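Unknown conserved protein BH2331 (Bacillus halodurans, PDB 1VL5) is a putative methyltransferase that probably uses S-adenosylmethionine as methyl donor. Local coordinates at residues V51-A56 and R76-G81; D150-Y155 and S214-S219. All coordinates share one frame; numbering follows the deposited sequence.

Contact 1 and contact 2 lie on opposite sides of the chain's centre, their centres about 36 Å and their nearest atoms about 17 Å apart. Both are partly buried pairings of two helices, neither has a hydrogen bond across it, and they share no element. Contact 1 joins nearly parallel helices beside the parallel strands of the methyltransferase domain; the axes come close, and small groups, an amide and one ring fill the gap. Contact 2, from a later part of the chain, sets helices nearly antiparallel and further apart, and three aromatic rings bridge the wider space. Ala52 and Ile79, like Phe152 and Ile217, are buried; Asn53 and Phe78, like Tyr155 and Phe216, are more exposed.

Contact 1. Residues V51-A56 and R76-G81; sequences VANAFA and RAFIEG
Asn53 and Phe78 meet across the gap, the amide carbon CG of Asn53 sitting 3.4 Å from CE2 of the Phe78 ring. The side chains cross at about a right angle, with amide and ring planes inclined by 44°. Both have CG anti to the backbone N (chi1 -173° for Asn53), which sends the amide out across the gap and brings CE2 and CZ of the ring up to it. CB of Asn53 adds a second touch on the same ring atom, CE2 of Phe78, at 3.6 Å. OD1 of Asn53 accepts a hydrogen bond from ND2 of Asn82, just past the second segment, which should limit the amide's rotation. The two helices run nearly parallel, 16° apart with axes 9.5 Å from each other, as expected for successive helices of a Rossmann-like methyltransferase domain, joined here through strand 61-66. Ala52 falls in a glycine-rich GxGxxA-type pattern, consistent with that fold. Deeper in, Ile79 fills the gap: its CG1, anti to the carbonyl carbon, passes CB of Asn53 at 4.0 Å, and the extended chain carries CD1 of Ile79 to within 3.8 Å of CB of Ala52. Ile79 also packs on Val87 and Tyr89 of strand 87-91, while His50 meets the Phe78 ring.

Contact 2. Residues D150-Y155 and S214-S219; sequences DVFYNY and SDFIKS
Phe216 reaches across to two rings of the facing helix, Phe152 and Tyr155, and the three form an aromatic cluster. The tightest part is the meeting with Tyr155: CE2 of Tyr155 lies over one face of the Phe216 ring, offset toward its rim, and CD2 of Tyr155 comes within 3.5 Å of CE2 of Phe216. The centroids of these two rings are 4.6 Å apart and the planes are inclined at 41°. Phe152 meets Phe216 differently, rim to rim: CE1 of Phe152 is 3.7 Å from CE2 of Phe216, the planes are only 19° apart, and the centroids stand 5.9 Å from each other. In all three residues the ring is swung to the far side of CB from its own backbone N (chi1 168° for Phe216), and from opposing helices this brings the ring ends together in the gap. The touch across the contact is slighter at buried Ile217, whose CG1 stays 4.3 Å from CZ of Phe152. The solvent side belongs to exposed Tyr155 and to partly exposed Phe216, where Lys220 makes a cation-pi contact to the Phe216 ring. Such long side chains suit the wide spacing, 12.1 Å between axes of nearly antiparallel helices. Around them, Tyr224 of helix 222-227 meets the Phe152 ring edge-to-face, and Ile217 packs on Phe196 of helix 196-202 and on Val237 of strand 236-250, the long strand that pairs antiparallel with strand 134-142 of the main sheet.

Contact 1. Residues V51-A56 and R76-G81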
ATOM      1  N   VAL A  51       6.445  -3.195   7.876  1.00 25.71           N
ATOM      2  CA  VAL A  51       5.638  -4.411   7.952  1.00 24.39           C
ATOM      3  C   VAL A  51       6.497  -5.618   8.414  1.00 26.10           C
ATOM      4  O   VAL A  51       6.110  -6.356   9.324  1.00 26.46           O
ATOM      5  CB  VAL A  51       4.852  -4.664   6.643  1.00 25.16           C
ATOM      6  CG1 VAL A  51       4.022  -5.953   6.707  1.00 27.54           C
ATOM      7  CG2 VAL A  51       3.906  -3.512   6.363  1.00 29.00           C
ATOM      8  N   ALA A  52       7.628  -5.849   7.767  1.00 23.43           N
ATOM      9  CA  ALA A  52       8.514  -6.898   8.175  1.00 28.30           C
ATOM     10  C   ALA A  52       8.859  -6.754   9.634  1.00 26.25           C
ATOM     11  O   ALA A  52       8.943  -7.750  10.364  1.00 27.56           O
ATOM     12  CB  ALA A  52       9.841  -6.877   7.334  1.00 29.27           C
ATOM     13  N   ASN A  53       9.121  -5.511  10.050  1.00 26.61           N
ATOM     14  CA  ASN A  53       9.453  -5.211  11.449  1.00 26.33           C
ATOM     15  C   ASN A  53       8.362  -5.694  12.408  1.00 27.36           C
ATOM     16  O   ASN A  53       8.652  -6.322  13.422  1.00 29.68           O
ATOM     17  CB  ASN A  53       9.556  -3.706  11.629  1.00 26.58           C
ATOM     18  CG  ASN A  53      10.047  -3.324  12.997  1.00 29.02           C
ATOM     19  OD1 ASN A  53      11.215  -3.520  13.319  1.00 31.60           O
ATOM     20  ND2 ASN A  53       9.155  -2.724  13.797  1.00 22.57           N
ATOM     21  N   ALA A  54       7.112  -5.368  12.051  1.00 28.97           N
ATOM     22  CA  ALA A  54       5.962  -5.757  12.864  1.00 29.03           C
ATOM     23  C   ALA A  54       5.721  -7.263  12.900  1.00 29.13           C
ATOM     24  O   ALA A  54       5.352  -7.777  13.931  1.00 29.99           O
ATOM     25  CB  ALA A  54       4.719  -5.041  12.356  1.00 33.32           C
ATOM     26  N   PHE A  55       5.938  -7.963  11.786  1.00 29.47           N
ATOM     27  CA  PHE A  55       5.608  -9.393  11.674  1.00 29.30           C
ATOM     28  C   PHE A  55       6.686 -10.270  12.308  1.00 29.31           C
ATOM     29  O   PHE A  55       6.395 -11.348  12.895  1.00 25.03           O
ATOM     30  CB  PHE A  55       5.380  -9.791  10.199  1.00 28.81           C
ATOM     31  CG  PHE A  55       3.944  -9.616   9.722  1.00 32.52           C
ATOM     32  CD1 PHE A  55       3.397  -8.374   9.561  1.00 42.42           C
ATOM     33  CD2 PHE A  55       3.157 -10.705   9.461  1.00 32.47           C
ATOM     34  CE1 PHE A  55       2.086  -8.209   9.144  1.00 42.43           C
ATOM     35  CE2 PHE A  55       1.875 -10.551   9.011  1.00 35.71           C
ATOM     36  CZ  PHE A  55       1.329  -9.295   8.867  1.00 25.87           C
ATOM     37  N   ALA A  56       7.919  -9.781  12.220  1.00 28.31           N
ATOM     38  CA  ALA A  56       9.124 -10.559  12.605  1.00 30.48           C
ATOM     39  C   ALA A  56       9.059 -11.312  13.930  1.00 28.73           C
ATOM     40  O   ALA A  56       9.364 -12.512  13.969  1.00 29.67           O
ATOM     41  CB  ALA A  56      10.392  -9.674  12.555  1.00 29.28           C
ATOM     42  N   ARG A  76      16.894  -2.499   6.670  1.00 28.21           N
ATOM     43  CA  ARG A  76      17.698  -3.281   7.612  1.00 24.81           C
ATOM     44  C   ARG A  76      18.092  -2.487   8.844  1.00 28.57           C
ATOM     45  O   ARG A  76      18.125  -3.041   9.960  1.00 27.79           O
ATOM     46  CB  ARG A  76      18.953  -3.778   6.905  1.00 29.48           C
ATOM     47  CG  ARG A  76      19.999  -4.309   7.832  1.00 23.26           C
ATOM     48  CD  ARG A  76      21.120  -4.980   7.130  1.00 25.96           C
ATOM     49  NE  ARG A  76      22.233  -5.234   8.058  1.00 27.24           N
ATOM     50  CZ  ARG A  76      23.352  -5.871   7.712  1.00 33.64           C
ATOM     51  NH1 ARG A  76      23.511  -6.356   6.494  1.00 35.91           N
ATOM     52  NH2 ARG A  76      24.322  -6.041   8.574  1.00 28.58           N
ATOM     53  N   ALA A  77      18.451  -1.215   8.640  1.00 26.80           N
ATOM     54  CA  ALA A  77      18.851  -0.355   9.749  1.00 29.73           C
ATOM     55  C   ALA A  77      17.696  -0.240  10.724  1.00 29.28           C
ATOM     56  O   ALA A  77      17.897  -0.365  11.906  1.00 25.61           O
ATOM     57  CB  ALA A  77      19.304   1.031   9.278  1.00 29.22           C
ATOM     58  N   PHE A  78      16.491  -0.078  10.219  1.00 28.19           N
ATOM     59  CA  PHE A  78      15.360   0.035  11.083  1.00 30.48           C
ATOM     60  C   PHE A  78      15.023  -1.296  11.800  1.00 33.67           C
ATOM     61  O   PHE A  78      14.884  -1.348  13.057  1.00 31.53           O
ATOM     62  CB  PHE A  78      14.167   0.494  10.281  1.00 31.36           C
ATOM     63  CG  PHE A  78      12.889   0.529  11.079  1.00 29.75           C
ATOM     64  CD1 PHE A  78      12.703   1.472  12.055  1.00 38.35           C
ATOM     65  CD2 PHE A  78      11.853  -0.341  10.794  1.00 32.98           C
ATOM     66  CE1 PHE A  78      11.519   1.526  12.765  1.00 43.34           C
ATOM     67  CE2 PHE A  78      10.697  -0.292  11.496  1.00 29.91           C
ATOM     68  CZ  PHE A  78      10.509   0.651  12.467  1.00 34.39           C
ATOM     69  N   ILE A  79      14.956  -2.372  11.011  1.00 30.47           N
ATOM     70  CA  ILE A  79      14.549  -3.680  11.526  1.00 28.61           C
ATOM     71  C   ILE A  79      15.588  -4.228  12.520  1.00 32.84           C
ATOM     72  O   ILE A  79      15.227  -4.709  13.647  1.00 30.02           O
ATOM     73  CB  ILE A  79      14.243  -4.639  10.337  1.00 27.62           C
ATOM     74  CG1 ILE A  79      13.014  -4.152   9.585  1.00 29.59           C
ATOM     75  CG2 ILE A  79      14.119  -6.139  10.808  1.00 29.14           C
ATOM     76  CD1 ILE A  79      12.862  -4.730   8.188  1.00 29.87           C
ATOM     77  N   GLU A  80      16.881  -4.107  12.178  1.00 30.64           N
ATOM     78  CA  GLU A  80      17.897  -4.654  13.069  1.00 31.45           C
ATOM     79  C   GLU A  80      18.046  -3.775  14.319  1.00 32.97           C
ATOM     80  O   GLU A  80      18.475  -4.254  15.389  1.00 30.77           O
ATOM     81  CB  GLU A  80      19.240  -4.882  12.369  1.00 30.86           C
ATOM     82  CG  GLU A  80      20.110  -3.664  12.243  1.00 39.08           C
ATOM     83  CD  GLU A  80      21.422  -3.899  11.437  1.00 40.77           C
ATOM     84  OE1 GLU A  80      21.778  -5.063  11.127  1.00 39.50           O
ATOM     85  OE2 GLU A  80      22.099  -2.886  11.127  1.00 49.19           O
ATOM     86  N   GLY A  81      17.722  -2.493  14.166  1.00 31.15           N
ATOM     87  CA  GLY A  81      17.582  -1.599  15.260  1.00 32.37           C
ATOM     88  C   GLY A  81      16.587  -2.044  16.336  1.00 32.63           C
ATOM     89  O   GLY A  81      16.801  -1.764  17.527  1.00 32.78           O
TER

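Contact 2. Residues D150-Y155 and S214-S219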
ATOM      1  N   ASP A 150     -12.452   9.298  -9.009  1.00 32.22           N
ATOM      2  CA  ASP A 150     -11.303   8.447  -9.239  1.00 30.71           C
ATOM      3  C   ASP A 150     -10.173   9.200  -9.950  1.00 27.21           C
ATOM      4  O   ASP A 150      -9.039   9.273  -9.483  1.00 29.85           O
ATOM      5  CB  ASP A 150     -11.770   7.245 -10.096  1.00 31.67           C
ATOM      6  CG  ASP A 150     -10.643   6.289 -10.510  1.00 34.43           C
ATOM      7  OD1 ASP A 150      -9.466   6.542 -10.267  1.00 30.52           O
ATOM      8  OD2 ASP A 150     -10.951   5.283 -11.133  1.00 30.67           O
ATOM      9  N   VAL A 151     -10.492   9.742 -11.109  1.00 29.24           N
ATOM     10  CA  VAL A 151      -9.524  10.426 -11.921  1.00 30.48           C
ATOM     11  C   VAL A 151      -8.914  11.640 -11.169  1.00 28.26           C
ATOM     12  O   VAL A 151      -7.680  11.884 -11.217  1.00 28.62           O
ATOM     13  CB  VAL A 151     -10.131  10.783 -13.282  1.00 30.25           C
ATOM     14  CG1 VAL A 151      -9.155  11.572 -14.166  1.00 41.95           C
ATOM     15  CG2 VAL A 151     -10.500   9.483 -14.046  1.00 32.54           C
ATOM     16  N   PHE A 152      -9.755  12.350 -10.440  1.00 27.69           N
ATOM     17  CA  PHE A 152      -9.355  13.537  -9.729  1.00 25.86           C
ATOM     18  C   PHE A 152      -8.422  13.199  -8.587  1.00 29.11           C
ATOM     19  O   PHE A 152      -7.391  13.853  -8.417  1.00 31.65           O
ATOM     20  CB  PHE A 152     -10.629  14.252  -9.214  1.00 27.55           C
ATOM     21  CG  PHE A 152     -10.353  15.408  -8.298  1.00 30.03           C
ATOM     22  CD1 PHE A 152      -9.989  16.649  -8.794  1.00 31.98           C
ATOM     23  CD2 PHE A 152     -10.447  15.261  -6.948  1.00 30.22           C
ATOM     24  CE1 PHE A 152      -9.736  17.684  -7.941  1.00 33.34           C
ATOM     25  CE2 PHE A 152     -10.174  16.288  -6.122  1.00 35.84           C
ATOM     26  CZ  PHE A 152      -9.828  17.501  -6.610  1.00 30.49           C
ATOM     27  N   TYR A 153      -8.804  12.180  -7.805  1.00 26.35           N
ATOM     28  CA  TYR A 153      -8.043  11.721  -6.651  1.00 28.41           C
ATOM     29  C   TYR A 153      -6.671  11.311  -7.145  1.00 29.99           C
ATOM     30  O   TYR A 153      -5.669  11.729  -6.611  1.00 31.67           O
ATOM     31  CB  TYR A 153      -8.743  10.534  -5.933  1.00 29.87           C
ATOM     32  CG  TYR A 153      -7.874   9.931  -4.876  1.00 28.63           C
ATOM     33  CD1 TYR A 153      -7.589  10.633  -3.719  1.00 32.34           C
ATOM     34  CD2 TYR A 153      -7.273   8.666  -5.048  1.00 30.28           C
ATOM     35  CE1 TYR A 153      -6.727  10.094  -2.727  1.00 34.60           C
ATOM     36  CE2 TYR A 153      -6.374   8.137  -4.048  1.00 32.43           C
ATOM     37  CZ  TYR A 153      -6.121   8.858  -2.915  1.00 31.74           C
ATOM     38  OH  TYR A 153      -5.255   8.365  -1.925  1.00 37.61           O
ATOM     39  N   ASN A 154      -6.631  10.516  -8.205  1.00 29.41           N
ATOM     40  CA  ASN A 154      -5.382  10.042  -8.719  1.00 27.87           C
ATOM     41  C   ASN A 154      -4.520  11.185  -9.330  1.00 30.30           C
ATOM     42  O   ASN A 154      -3.291  11.188  -9.171  1.00 28.98           O
ATOM     43  CB  ASN A 154      -5.620   8.927  -9.735  1.00 29.35           C
ATOM     44  CG  ASN A 154      -5.675   7.576  -9.086  1.00 26.21           C
ATOM     45  OD1 ASN A 154      -4.685   7.145  -8.502  1.00 30.60           O
ATOM     46  ND2 ASN A 154      -6.846   6.927  -9.111  1.00 27.53           N
ATOM     47  N   TYR A 155      -5.153  12.124 -10.032  1.00 30.38           N
ATOM     48  CA  TYR A 155      -4.403  13.280 -10.590  1.00 30.25           C
ATOM     49  C   TYR A 155      -3.699  14.056  -9.461  1.00 30.85           C
ATOM     50  O   TYR A 155      -2.503  14.383  -9.513  1.00 30.25           O
ATOM     51  CB  TYR A 155      -5.335  14.215 -11.379  1.00 35.54           C
ATOM     52  CG  TYR A 155      -4.648  15.494 -11.818  1.00 33.33           C
ATOM     53  CD1 TYR A 155      -4.001  15.576 -13.034  1.00 43.70           C
ATOM     54  CD2 TYR A 155      -4.630  16.611 -10.982  1.00 37.02           C
ATOM     55  CE1 TYR A 155      -3.337  16.768 -13.414  1.00 48.56           C
ATOM     56  CE2 TYR A 155      -3.977  17.790 -11.344  1.00 45.87           C
ATOM     57  CZ  TYR A 155      -3.325  17.881 -12.550  1.00 48.11           C
ATOM     58  OH  TYR A 155      -2.690  19.114 -12.872  1.00 48.32           O
ATOM     59  N   SER A 214      -2.957  23.385  -4.693  1.00 30.94           N
ATOM     60  CA  SER A 214      -4.050  23.935  -3.877  1.00 28.84           C
ATOM     61  C   SER A 214      -5.047  24.743  -4.773  1.00 29.45           C
ATOM     62  O   SER A 214      -6.250  24.563  -4.706  1.00 28.00           O
ATOM     63  CB  SER A 214      -3.453  24.786  -2.770  1.00 29.36           C
ATOM     64  OG  SER A 214      -4.439  25.509  -2.067  1.00 26.94           O
ATOM     65  N   ASP A 215      -4.503  25.610  -5.606  1.00 29.46           N
ATOM     66  CA  ASP A 215      -5.293  26.408  -6.540  1.00 30.34           C
ATOM     67  C   ASP A 215      -6.141  25.509  -7.427  1.00 31.88           C
ATOM     68  O   ASP A 215      -7.351  25.764  -7.601  1.00 29.72           O
ATOM     69  CB  ASP A 215      -4.383  27.306  -7.413  1.00 30.16           C
ATOM     70  CG  ASP A 215      -3.867  28.514  -6.679  1.00 34.91           C
ATOM     71  OD1 ASP A 215      -4.428  28.833  -5.605  1.00 37.29           O
ATOM     72  OD2 ASP A 215      -2.896  29.155  -7.180  1.00 34.51           O
ATOM     73  N   PHE A 216      -5.543  24.422  -7.930  1.00 30.81           N
ATOM     74  CA  PHE A 216      -6.285  23.470  -8.761  1.00 31.86           C
ATOM     75  C   PHE A 216      -7.457  22.772  -8.006  1.00 32.77           C
ATOM     76  O   PHE A 216      -8.581  22.588  -8.521  1.00 30.72           O
ATOM     77  CB  PHE A 216      -5.296  22.412  -9.324  1.00 31.76           C
ATOM     78  CG  PHE A 216      -5.973  21.210  -9.962  1.00 37.09           C
ATOM     79  CD1 PHE A 216      -6.374  21.246 -11.291  1.00 41.20           C
ATOM     80  CD2 PHE A 216      -6.227  20.056  -9.223  1.00 34.58           C
ATOM     81  CE1 PHE A 216      -7.037  20.135 -11.876  1.00 33.72           C
ATOM     82  CE2 PHE A 216      -6.862  18.964  -9.795  1.00 36.76           C
ATOM     83  CZ  PHE A 216      -7.262  19.010 -11.137  1.00 31.80           C
ATOM     84  N   ILE A 217      -7.162  22.303  -6.801  1.00 30.97           N
ATOM     85  CA  ILE A 217      -8.194  21.713  -5.967  1.00 29.15           C
ATOM     86  C   ILE A 217      -9.295  22.731  -5.561  1.00 31.56           C
ATOM     87  O   ILE A 217     -10.510  22.410  -5.594  1.00 33.41           O
ATOM     88  CB  ILE A 217      -7.576  21.111  -4.712  1.00 26.77           C
ATOM     89  CG1 ILE A 217      -6.626  19.971  -5.085  1.00 28.69           C
ATOM     90  CG2 ILE A 217      -8.626  20.683  -3.724  1.00 28.34           C
ATOM     91  CD1 ILE A 217      -5.738  19.563  -3.889  1.00 31.40           C
ATOM     92  N   LYS A 218      -8.885  23.942  -5.176  1.00 31.53           N
ATOM     93  CA  LYS A 218      -9.825  24.915  -4.618  1.00 34.71           C
ATOM     94  C   LYS A 218     -10.921  25.319  -5.640  1.00 33.64           C
ATOM     95  O   LYS A 218     -12.051  25.698  -5.257  1.00 30.82           O
ATOM     96  CB  LYS A 218      -9.071  26.154  -4.121  1.00 33.98           C
ATOM     97  CG  LYS A 218      -9.932  27.466  -4.105  1.00 47.82           C
ATOM     98  CD  LYS A 218      -9.230  28.698  -3.521  1.00 43.11           C
ATOM     99  CE  LYS A 218      -9.460  29.990  -4.447  1.00 56.94           C
ATOM    100  NZ  LYS A 218     -10.901  30.496  -4.760  1.00 39.32           N
ATOM    101  N   SER A 219     -10.583  25.264  -6.923  1.00 31.73           N
ATOM    102  CA  SER A 219     -11.494  25.758  -7.975  1.00 32.40           C
ATOM    103  C   SER A 219     -12.514  24.739  -8.396  1.00 29.97           C
ATOM    104  O   SER A 219     -13.403  25.049  -9.171  1.00 33.23           O
ATOM    105  CB  SER A 219     -10.694  26.204  -9.193  1.00 32.08           C
ATOM    106  OG  SER A 219      -9.906  25.108  -9.646  1.00 41.91           O
TER